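Local coordinates for protein dihydropteroate synthase (Clostridioides difficile, PDB 6PZ2) that probably catalyses the condensation of a dihydropterin pyrophosphate with p-aminobenzoic acid to form dihydropteroate, a step of folate biosynthesis, at residues A[44-49]-A[251-255]. Numbering follows the deposited sequence.
Sequences MVDQGA and VYENL
Val-251 sets its CG1 methyl against the C-terminal end of helix 33-46 and CG2 against the Met-44 side chain, and this is the tightly packed part of the contact. CG1, turned away from the backbone N (chi1 165°), comes up to the backbone where the chain leaves the helix, 3.3 Å from Ala-49 N and 3.6 Å from Met-44 O, two atoms already joined by a hydrogen bond. CG2 lies 4.0 Å from Met-44 CG, the two side chains crossing at about a right angle. The turn closes as a Schellman motif, in which Gly-48 takes a positive phi of 112°; Leu-255 CD2 comes to 3.8 Å from Gly-48 CA. In the TIM barrel of this enzyme, the contact joins the end of the helix between strands 13-19 and 51-55 to the start of the last helix, 251-265, which closes the ring; Ile-14 on strand 13-19 backs both Val-251 and Leu-255. The other side is looser and wet. Here the extended side chain of Gln-47 reaches to the first turn of helix 251-265, and its OE1 accepts a hydrogen bond from Tyr-252 N (3.2 Å) on a lone pair in the carbonyl plane, bent to 148° at the hydrogen. Two waters also donate to OE1: one in turn accepts from Val-251 N, while the other, 2.6 Å from Glu-253 OE1, donates to that carboxylate as well.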
loop_
_atom_site.group_PDB
_atom_site.type_symbol
_atom_site.label_atom_id
_atom_site.label_comp_id
_atom_site.label_asym_id
_atom_site.label_seq_id
_atom_site.Cartn_x
_atom_site.Cartn_y
_atom_site.Cartn_z
ATOM N N MET A 44 7.776 8.830 17.655
ATOM C CA MET A 44 7.196 9.053 16.334
ATOM C C MET A 44 8.134 9.914 15.488
ATOM O O MET A 44 8.232 9.743 14.261
ATOM C CB MET A 44 5.802 9.683 16.424
ATOM C CG MET A 44 4.786 8.699 16.967
ATOM S SD MET A 44 3.097 9.362 16.914
ATOM C CE MET A 44 3.229 10.645 18.151
ATOM N N VAL A 45 8.807 10.843 16.151
ATOM C CA VAL A 45 9.737 11.721 15.448
ATOM C C VAL A 45 10.918 10.886 14.945
ATOM O O VAL A 45 11.361 11.100 13.815
ATOM C CB VAL A 45 10.214 12.891 16.335
ATOM C CG1 VAL A 45 11.428 13.595 15.738
ATOM C CG2 VAL A 45 9.082 13.887 16.564
ATOM N N ASP A 46 11.407 9.967 15.768
ATOM C CA ASP A 46 12.516 9.101 15.368
ATOM C C ASP A 46 12.070 8.192 14.227
ATOM O O ASP A 46 12.870 7.963 13.342
ATOM C CB ASP A 46 12.995 8.163 16.475
ATOM C CG ASP A 46 13.758 8.862 17.588
ATOM O OD1 ASP A 46 14.413 9.884 17.289
ATOM O OD2 ASP A 46 13.689 8.381 18.749
ATOM N N GLN A 47 10.815 7.730 14.232
ATOM C CA GLN A 47 10.284 6.951 13.109
ATOM C C GLN A 47 10.029 7.796 11.863
ATOM O O GLN A 47 9.705 7.224 10.814
ATOM C CB GLN A 47 8.951 6.292 13.456
ATOM C CG GLN A 47 9.116 5.192 14.489
ATOM C CD GLN A 47 7.781 4.650 14.932
ATOM O OE1 GLN A 47 6.842 4.473 14.145
ATOM N NE2 GLN A 47 7.726 4.341 16.213
ATOM N N GLY A 48 10.108 9.119 11.973
ATOM C CA GLY A 48 10.062 9.991 10.799
ATOM C C GLY A 48 8.799 10.844 10.704
ATOM O O GLY A 48 8.537 11.373 9.622
ATOM N N ALA A 49 8.051 11.058 11.782
ATOM C CA ALA A 49 6.904 12.023 11.734
ATOM C C ALA A 49 7.399 13.434 11.394
ATOM O O ALA A 49 8.491 13.832 11.838
ATOM C CB ALA A 49 6.160 12.035 13.046
ATOM N N VAL A 251 3.878 5.359 12.318
ATOM C CA VAL A 251 4.541 6.345 11.497
ATOM C C VAL A 251 5.535 5.681 10.522
ATOM O O VAL A 251 5.560 6.013 9.324
ATOM C CB VAL A 251 5.189 7.404 12.404
ATOM C CG1 VAL A 251 6.211 8.263 11.648
ATOM C CG2 VAL A 251 4.098 8.271 13.042
ATOM N N TYR A 252 6.358 4.764 11.013
ATOM C CA TYR A 252 7.481 4.220 10.231
ATOM C C TYR A 252 6.962 3.481 8.985
ATOM O O TYR A 252 7.372 3.724 7.837
ATOM C CB TYR A 252 8.289 3.244 11.092
ATOM C CG TYR A 252 9.419 2.586 10.341
ATOM C CD1 TYR A 252 10.544 3.322 10.012
ATOM C CD2 TYR A 252 9.331 1.274 9.891
ATOM C CE1 TYR A 252 11.583 2.746 9.299
ATOM C CE2 TYR A 252 10.354 0.686 9.158
ATOM C CZ TYR A 252 11.493 1.427 8.893
ATOM O OH TYR A 252 12.526 0.925 8.169
ATOM N N GLU A 253 5.992 2.608 9.236
ATOM C CA GLU A 253 5.436 1.759 8.202
ATOM C C GLU A 253 4.770 2.628 7.138
ATOM O O GLU A 253 5.045 2.479 5.948
ATOM C CB GLU A 253 4.469 0.745 8.812
ATOM C CG GLU A 253 5.145 -0.229 9.754
ATOM C CD GLU A 253 5.267 0.245 11.200
ATOM O OE1 GLU A 253 4.909 1.405 11.527
ATOM O OE2 GLU A 253 5.724 -0.558 12.011
ATOM N N ASN A 254 3.953 3.596 7.538
ATOM C CA ASN A 254 3.340 4.444 6.530
ATOM C C ASN A 254 4.404 5.294 5.821
ATOM O O ASN A 254 4.260 5.544 4.633
ATOM C CB ASN A 254 2.238 5.322 7.107
ATOM C CG ASN A 254 0.990 4.518 7.419
ATOM O OD1 ASN A 254 0.193 4.286 6.513
ATOM N ND2 ASN A 254 0.842 4.122 8.675
ATOM N N LEU A 255 5.406 5.806 6.525
ATOM C CA LEU A 255 6.454 6.593 5.813
ATOM C C LEU A 255 7.151 5.735 4.740
ATOM O O LEU A 255 7.385 6.233 3.623
ATOM C CB LEU A 255 7.479 7.121 6.818
ATOM C CG LEU A 255 8.647 7.922 6.237
ATOM C CD1 LEU A 255 8.202 9.125 5.433
ATOM C CD2 LEU A 255 9.567 8.396 7.345
HETATM O O HOH W 1 4.265 5.498 15.109
HETATM O O HOH W 2 5.339 2.359 13.859
#